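Hypothetical 30.2 KD protein c25g10.02 IN chromosome I (Schizosaccharomyces pombe, PDB 1KCF) resolves four-way Holliday junctions in mitochondrial DNA as a homodimeric endonuclease, cutting at the point of strand exchange after CT or TT sequences. Local coordinates at residues 35-47 / 51-63. Numbering follows the deposited sequence.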
ATOM      1  N   PRO A  35       3.663 -21.522 -13.166  1.00 56.24           N
ATOM      2  CA  PRO A  35       4.214 -20.621 -14.183  1.00 55.41           C
ATOM      3  C   PRO A  35       5.734 -20.690 -14.293  1.00 55.81           C
ATOM      4  O   PRO A  35       6.433 -20.934 -13.307  1.00 56.06           O
ATOM      5  CB  PRO A  35       3.739 -19.243 -13.715  1.00 55.20           C
ATOM      6  CG  PRO A  35       2.470 -19.549 -12.985  1.00 55.83           C
ATOM      7  CD  PRO A  35       2.843 -20.776 -12.196  1.00 55.27           C
ATOM      8  N   ILE A  36       6.240 -20.469 -15.501  1.00 55.74           N
ATOM      9  CA  ILE A  36       7.674 -20.484 -15.749  1.00 54.91           C
ATOM     10  C   ILE A  36       8.202 -19.057 -15.693  1.00 54.47           C
ATOM     11  O   ILE A  36       7.784 -18.197 -16.472  1.00 53.79           O
ATOM     12  CB  ILE A  36       7.996 -21.082 -17.134  1.00 57.42           C
ATOM     13  CG1 ILE A  36       9.437 -20.748 -17.531  1.00 57.44           C
ATOM     14  CG2 ILE A  36       7.011 -20.557 -18.165  1.00 58.48           C
ATOM     15  CD1 ILE A  36      10.484 -21.406 -16.664  1.00 61.06           C
ATOM     16  N   TYR A  37       9.117 -18.805 -14.762  1.00 52.68           N
ATOM     17  CA  TYR A  37       9.695 -17.480 -14.609  1.00 51.36           C
ATOM     18  C   TYR A  37      11.191 -17.519 -14.889  1.00 50.65           C
ATOM     19  O   TYR A  37      11.818 -18.571 -14.806  1.00 50.58           O
ATOM     20  CB  TYR A  37       9.474 -16.953 -13.186  1.00 50.03           C
ATOM     21  CG  TYR A  37       8.038 -16.947 -12.709  1.00 50.92           C
ATOM     22  CD1 TYR A  37       7.545 -17.981 -11.912  1.00 51.01           C
ATOM     23  CD2 TYR A  37       7.179 -15.889 -13.022  1.00 51.29           C
ATOM     24  CE1 TYR A  37       6.233 -17.961 -11.434  1.00 51.26           C
ATOM     25  CE2 TYR A  37       5.863 -15.859 -12.549  1.00 49.89           C
ATOM     26  CZ  TYR A  37       5.400 -16.895 -11.755  1.00 52.62           C
ATOM     27  OH  TYR A  37       4.104 -16.868 -11.276  1.00 56.69           O
ATOM     28  N   PRO A  38      11.783 -16.364 -15.233  1.00 50.01           N
ATOM     29  CA  PRO A  38      13.219 -16.290 -15.517  1.00 48.06           C
ATOM     30  C   PRO A  38      13.988 -16.503 -14.214  1.00 47.43           C
ATOM     31  O   PRO A  38      13.444 -16.277 -13.135  1.00 46.27           O
ATOM     32  CB  PRO A  38      13.400 -14.864 -16.032  1.00 50.00           C
ATOM     33  CG  PRO A  38      12.039 -14.483 -16.532  1.00 51.71           C
ATOM     34  CD  PRO A  38      11.132 -15.072 -15.498  1.00 49.14           C
ATOM     35  N   THR A  39      15.239 -16.939 -14.308  1.00 45.61           N
ATOM     36  CA  THR A  39      16.053 -17.134 -13.114  1.00 44.17           C
ATOM     37  C   THR A  39      17.307 -16.275 -13.176  1.00 41.86           C
ATOM     38  O   THR A  39      18.273 -16.532 -12.475  1.00 41.39           O
ATOM     39  CB  THR A  39      16.474 -18.606 -12.913  1.00 45.83           C
ATOM     40  OG1 THR A  39      17.059 -19.111 -14.118  1.00 50.70           O
ATOM     41  CG2 THR A  39      15.277 -19.451 -12.521  1.00 45.88           C
ATOM     42  N   SER A  40      17.286 -15.262 -14.035  1.00 42.05           N
ATOM     43  CA  SER A  40      18.406 -14.342 -14.151  1.00 43.85           C
ATOM     44  C   SER A  40      17.910 -12.991 -13.645  1.00 42.94           C
ATOM     45  O   SER A  40      16.724 -12.680 -13.753  1.00 40.76           O
ATOM     46  CB  SER A  40      18.877 -14.222 -15.609  1.00 46.86           C
ATOM     47  OG  SER A  40      17.861 -13.688 -16.446  1.00 54.92           O
ATOM     48  N   ARG A  41      18.817 -12.200 -13.085  1.00 43.13           N
ATOM     49  CA  ARG A  41      18.472 -10.886 -12.556  1.00 43.37           C
ATOM     50  C   ARG A  41      17.265 -10.981 -11.619  1.00 42.69           C
ATOM     51  O   ARG A  41      16.242 -10.327 -11.815  1.00 42.46           O
ATOM     52  CB  ARG A  41      18.192  -9.913 -13.704  1.00 44.59           C
ATOM     53  CG  ARG A  41      19.327  -9.822 -14.725  1.00 47.34           C
ATOM     54  CD  ARG A  41      19.095  -8.700 -15.732  1.00 50.05           C
ATOM     55  NE  ARG A  41      19.380  -7.381 -15.168  1.00 54.81           N
ATOM     56  CZ  ARG A  41      20.605  -6.921 -14.925  1.00 56.49           C
ATOM     57  NH1 ARG A  41      21.665  -7.669 -15.198  1.00 58.84           N
ATOM     58  NH2 ARG A  41      20.775  -5.713 -14.404  1.00 56.65           N
ATOM     59  N   VAL A  42      17.403 -11.820 -10.602  1.00 41.09           N
ATOM     60  CA  VAL A  42      16.359 -12.027  -9.616  1.00 38.91           C
ATOM     61  C   VAL A  42      16.638 -11.139  -8.404  1.00 40.27           C
ATOM     62  O   VAL A  42      17.679 -11.264  -7.755  1.00 38.82           O
ATOM     63  CB  VAL A  42      16.324 -13.500  -9.170  1.00 38.22           C
ATOM     64  CG1 VAL A  42      15.223 -13.710  -8.144  1.00 36.31           C
ATOM     65  CG2 VAL A  42      16.104 -14.401 -10.387  1.00 36.33           C
ATOM     66  N   LEU A  43      15.713 -10.232  -8.113  1.00 39.65           N
ATOM     67  CA  LEU A  43      15.873  -9.333  -6.974  1.00 39.92           C
ATOM     68  C   LEU A  43      15.002  -9.755  -5.791  1.00 39.78           C
ATOM     69  O   LEU A  43      13.783  -9.577  -5.809  1.00 38.93           O
ATOM     70  CB  LEU A  43      15.528  -7.896  -7.374  1.00 38.43           C
ATOM     71  CG  LEU A  43      15.653  -6.863  -6.248  1.00 39.24           C
ATOM     72  CD1 LEU A  43      17.111  -6.722  -5.829  1.00 37.13           C
ATOM     73  CD2 LEU A  43      15.103  -5.520  -6.715  1.00 39.08           C
ATOM     74  N   GLY A  44      15.635 -10.329  -4.774  1.00 39.39           N
ATOM     75  CA  GLY A  44      14.911 -10.749  -3.589  1.00 40.47           C
ATOM     76  C   GLY A  44      14.877  -9.617  -2.582  1.00 41.68           C
ATOM     77  O   GLY A  44      15.919  -9.058  -2.241  1.00 43.29           O
ATOM     78  N   ILE A  45      13.685  -9.276  -2.103  1.00 43.57           N
ATOM     79  CA  ILE A  45      13.538  -8.188  -1.145  1.00 44.90           C
ATOM     80  C   ILE A  45      12.844  -8.565   0.159  1.00 44.73           C
ATOM     81  O   ILE A  45      11.777  -9.181   0.164  1.00 43.95           O
ATOM     82  CB  ILE A  45      12.767  -7.012  -1.766  1.00 47.08           C
ATOM     83  CG1 ILE A  45      13.564  -6.428  -2.931  1.00 46.10           C
ATOM     84  CG2 ILE A  45      12.503  -5.948  -0.710  1.00 50.36           C
ATOM     85  CD1 ILE A  45      12.830  -5.345  -3.683  1.00 49.79           C
ATOM     86  N   ASP A  46      13.475  -8.189   1.263  1.00 44.70           N
ATOM     87  CA  ASP A  46      12.943  -8.430   2.597  1.00 45.34           C
ATOM     88  C   ASP A  46      12.430  -7.085   3.082  1.00 44.60           C
ATOM     89  O   ASP A  46      13.221  -6.235   3.497  1.00 44.09           O
ATOM     90  CB  ASP A  46      14.046  -8.912   3.531  1.00 48.97           C
ATOM     91  CG  ASP A  46      13.858 -10.342   3.953  1.00 49.80           C
ATOM     92  OD1 ASP A  46      12.738 -10.688   4.380  1.00 48.92           O
ATOM     93  OD2 ASP A  46      14.833 -11.115   3.863  1.00 58.07           O
ATOM     94  N   LEU A  47      11.115  -6.891   3.019  1.00 43.62           N
ATOM     95  CA  LEU A  47      10.510  -5.627   3.420  1.00 45.10           C
ATOM     96  C   LEU A  47      10.728  -5.223   4.872  1.00 44.91           C
ATOM     97  O   LEU A  47      10.415  -5.970   5.805  1.00 42.24           O
ATOM     98  CB  LEU A  47       9.012  -5.632   3.125  1.00 47.58           C
ATOM     99  CG  LEU A  47       8.615  -5.645   1.650  1.00 50.29           C
ATOM    100  CD1 LEU A  47       7.109  -5.804   1.537  1.00 50.38           C
ATOM    101  CD2 LEU A  47       9.084  -4.364   0.982  1.00 49.08           C
ATOM    102  N   ASN A  51      15.621  -1.932   8.383  1.00 46.71           N
ATOM    103  CA  ASN A  51      16.429  -3.089   8.017  1.00 44.96           C
ATOM    104  C   ASN A  51      15.970  -3.685   6.688  1.00 43.95           C
ATOM    105  O   ASN A  51      15.730  -4.893   6.569  1.00 43.34           O
ATOM    106  CB  ASN A  51      16.406  -4.162   9.113  1.00 42.81           C
ATOM    107  CG  ASN A  51      15.035  -4.762   9.326  1.00 45.88           C
ATOM    108  OD1 ASN A  51      14.904  -5.807   9.961  1.00 48.06           O
ATOM    109  ND2 ASN A  51      14.004  -4.104   8.810  1.00 45.61           N
ATOM    110  N   PHE A  52      15.835  -2.817   5.694  1.00 42.64           N
ATOM    111  CA  PHE A  52      15.436  -3.232   4.357  1.00 41.00           C
ATOM    112  C   PHE A  52      16.584  -4.090   3.848  1.00 41.05           C
ATOM    113  O   PHE A  52      17.740  -3.680   3.901  1.00 41.37           O
ATOM    114  CB  PHE A  52      15.264  -2.002   3.459  1.00 41.40           C
ATOM    115  CG  PHE A  52      14.862  -2.324   2.043  1.00 41.62           C
ATOM    116  CD1 PHE A  52      13.531  -2.560   1.720  1.00 43.13           C
ATOM    117  CD2 PHE A  52      15.815  -2.379   1.034  1.00 40.90           C
ATOM    118  CE1 PHE A  52      13.155  -2.845   0.406  1.00 46.69           C
ATOM    119  CE2 PHE A  52      15.453  -2.664  -0.279  1.00 42.68           C
ATOM    120  CZ  PHE A  52      14.120  -2.896  -0.597  1.00 44.35           C
ATOM    121  N   SER A  53      16.279  -5.288   3.375  1.00 40.70           N
ATOM    122  CA  SER A  53      17.328  -6.155   2.867  1.00 41.20           C
ATOM    123  C   SER A  53      16.994  -6.626   1.458  1.00 40.68           C
ATOM    124  O   SER A  53      15.828  -6.812   1.124  1.00 41.05           O
ATOM    125  CB  SER A  53      17.514  -7.361   3.786  1.00 40.75           C
ATOM    126  OG  SER A  53      18.595  -8.164   3.344  1.00 44.27           O
ATOM    127  N   TYR A  54      18.021  -6.812   0.638  1.00 41.45           N
ATOM    128  CA  TYR A  54      17.818  -7.265  -0.732  1.00 40.39           C
ATOM    129  C   TYR A  54      19.005  -8.095  -1.198  1.00 40.46           C
ATOM    130  O   TYR A  54      20.126  -7.930  -0.712  1.00 40.82           O
ATOM    131  CB  TYR A  54      17.629  -6.060  -1.662  1.00 39.34           C
ATOM    132  CG  TYR A  54      18.879  -5.232  -1.863  1.00 41.00           C
ATOM    133  CD1 TYR A  54      19.845  -5.612  -2.795  1.00 41.44           C
ATOM    134  CD2 TYR A  54      19.108  -4.079  -1.109  1.00 39.64           C
ATOM    135  CE1 TYR A  54      21.010  -4.871  -2.973  1.00 41.27           C
ATOM    136  CE2 TYR A  54      20.269  -3.329  -1.277  1.00 41.35           C
ATOM    137  CZ  TYR A  54      21.217  -3.731  -2.213  1.00 44.14           C
ATOM    138  OH  TYR A  54      22.373  -2.999  -2.394  1.00 43.93           O
ATOM    139  N   CYS A  55      18.742  -9.002  -2.131  1.00 40.85           N
ATOM    140  CA  CYS A  55      19.776  -9.854  -2.705  1.00 40.14           C
ATOM    141  C   CYS A  55      19.458  -9.946  -4.194  1.00 39.76           C
ATOM    142  O   CYS A  55      18.374 -10.392  -4.579  1.00 39.85           O
ATOM    143  CB  CYS A  55      19.748 -11.249  -2.066  1.00 40.35           C
ATOM    144  SG  CYS A  55      21.151 -12.337  -2.519  1.00 42.28           S
ATOM    145  N   PHE A  56      20.388  -9.500  -5.027  1.00 38.73           N
ATOM    146  CA  PHE A  56      20.198  -9.526  -6.473  1.00 38.51           C
ATOM    147  C   PHE A  56      21.103 -10.632  -7.005  1.00 39.90           C
ATOM    148  O   PHE A  56      22.322 -10.572  -6.850  1.00 38.13           O
ATOM    149  CB  PHE A  56      20.575  -8.159  -7.062  1.00 38.91           C
ATOM    150  CG  PHE A  56      20.286  -8.016  -8.533  1.00 38.74           C
ATOM    151  CD1 PHE A  56      19.040  -8.348  -9.052  1.00 37.49           C
ATOM    152  CD2 PHE A  56      21.258  -7.519  -9.399  1.00 41.78           C
ATOM    153  CE1 PHE A  56      18.762  -8.191 -10.408  1.00 38.54           C
ATOM    154  CE2 PHE A  56      20.990  -7.356 -10.759  1.00 40.10           C
ATOM    155  CZ  PHE A  56      19.736  -7.695 -11.262  1.00 40.83           C
ATOM    156  N   ALA A  57      20.502 -11.648  -7.619  1.00 40.85           N
ATOM    157  CA  ALA A  57      21.268 -12.780  -8.122  1.00 41.38           C
ATOM    158  C   ALA A  57      20.756 -13.375  -9.430  1.00 43.11           C
ATOM    159  O   ALA A  57      19.689 -13.011  -9.918  1.00 43.84           O
ATOM    160  CB  ALA A  57      21.309 -13.859  -7.060  1.00 39.91           C
ATOM    161  N   SER A  58      21.536 -14.301  -9.982  1.00 45.74           N
ATOM    162  CA  SER A  58      21.198 -14.989 -11.227  1.00 50.16           C
ATOM    163  C   SER A  58      21.577 -16.463 -11.106  1.00 52.34           C
ATOM    164  O   SER A  58      22.509 -16.813 -10.380  1.00 50.38           O
ATOM    165  CB  SER A  58      21.951 -14.369 -12.408  1.00 49.85           C
ATOM    166  OG  SER A  58      21.608 -13.005 -12.585  1.00 51.25           O
ATOM    167  N   GLN A  59      20.854 -17.328 -11.811  1.00 56.21           N
ATOM    168  CA  GLN A  59      21.145 -18.752 -11.760  1.00 60.48           C
ATOM    169  C   GLN A  59      22.167 -19.102 -12.828  1.00 64.03           C
ATOM    170  O   GLN A  59      22.002 -18.765 -14.001  1.00 63.93           O
ATOM    171  CB  GLN A  59      19.878 -19.578 -11.967  1.00 62.08           C
ATOM    172  CG  GLN A  59      20.068 -21.051 -11.657  1.00 62.14           C
ATOM    173  CD  GLN A  59      19.079 -21.557 -10.628  1.00 64.11           C
ATOM    174  OE1 GLN A  59      17.877 -21.634 -10.890  1.00 64.96           O
ATOM    175  NE2 GLN A  59      19.579 -21.901  -9.445  1.00 65.22           N
ATOM    176  N   ASN A  60      23.224 -19.782 -12.397  1.00 68.08           N
ATOM    177  CA  ASN A  60      24.325 -20.188 -13.261  1.00 73.21           C
ATOM    178  C   ASN A  60      23.974 -21.386 -14.145  1.00 75.40           C
ATOM    179  O   ASN A  60      22.992 -22.089 -13.901  1.00 75.68           O
ATOM    180  CB  ASN A  60      25.535 -20.525 -12.385  1.00 75.38           C
ATOM    181  CG  ASN A  60      26.819 -20.596 -13.164  1.00 75.96           C
ATOM    182  OD1 ASN A  60      27.155 -19.678 -13.912  1.00 80.04           O
ATOM    183  ND2 ASN A  60      27.558 -21.681 -12.982  1.00 77.48           N
ATOM    184  N   GLU A  61      24.782 -21.605 -15.180  1.00 77.00           N
ATOM    185  CA  GLU A  61      24.571 -22.725 -16.090  1.00 78.13           C
ATOM    186  C   GLU A  61      24.748 -24.017 -15.300  1.00 78.46           C
ATOM    187  O   GLU A  61      24.163 -25.050 -15.629  1.00 79.80           O
ATOM    188  CB  GLU A  61      25.577 -22.663 -17.234  1.00 77.74           C
ATOM    189  N   ASP A  62      25.562 -23.940 -14.253  1.00 77.89           N
ATOM    190  CA  ASP A  62      25.831 -25.083 -13.389  1.00 77.97           C
ATOM    191  C   ASP A  62      24.746 -25.151 -12.319  1.00 76.91           C
ATOM    192  O   ASP A  62      24.898 -25.840 -11.308  1.00 76.78           O
ATOM    193  CB  ASP A  62      27.198 -24.923 -12.720  1.00 79.89           C
ATOM    194  CG  ASP A  62      28.304 -24.624 -13.716  1.00 81.24           C
ATOM    195  OD1 ASP A  62      29.436 -24.329 -13.276  1.00 83.24           O
ATOM    196  OD2 ASP A  62      28.045 -24.684 -14.935  1.00 81.57           O
ATOM    197  N   SER A  63      23.657 -24.422 -12.549  1.00 75.15           N
ATOM    198  CA  SER A  63      22.537 -24.376 -11.616  1.00 72.32           C
ATOM    199  C   SER A  63      22.967 -23.765 -10.285  1.00 69.96           C
ATOM    200  O   SER A  63      22.314 -23.958  -9.255  1.00 70.56           O
ATOM    201  CB  SER A  63      21.970 -25.781 -11.399  1.00 73.54           C
TER
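The antiparallel hairpin that opens the RNase H-like fold of the RuvC resolvase family pairs V42, G44 and D46 with A57, C55 and S53, and is a worked example of a sheet that carries a metal-site carboxylate. Each of these hydrogen-bonded pairs closes with two backbone bonds, from V42 N to A57 O (2.7 Å) at one end to S53 N to D46 O (3.2 Å) at the other. D46, a magnesium ligand, lies on the face covered by helix 224-253, close to the second ligand, D230; its CB rests 3.8 Å from S53 CB, and S53 OG is hydrogen-bonded to S231 OG and D227 O of that helix.

The other face, lined mainly by L43, I45, F52, Y54 and F56, packs on helix 91-109. There I45 CG2 presses on F52 CE1 at 3.4 Å, and L43 CB meets F56 CD1. F56 swings its ring toward R41 because its CG stands opposite the backbone N (chi1 -174°); its CZ lies over one face of the R41 guanidinium, 3.7 Å above the plane and displaced toward the rim, with the two planes 79° apart. Replacing F56 with alanine would probably uncover that face and open a gap beside L43. The guanidinium bonds through NH2 to F109 O and through NE to N110 O. R41 and V42 together face A57 in a G1 beta bulge, where R41 N bonds instead to S58 OG, which H68 NE2 also holds, at 2.9 Å and 170°.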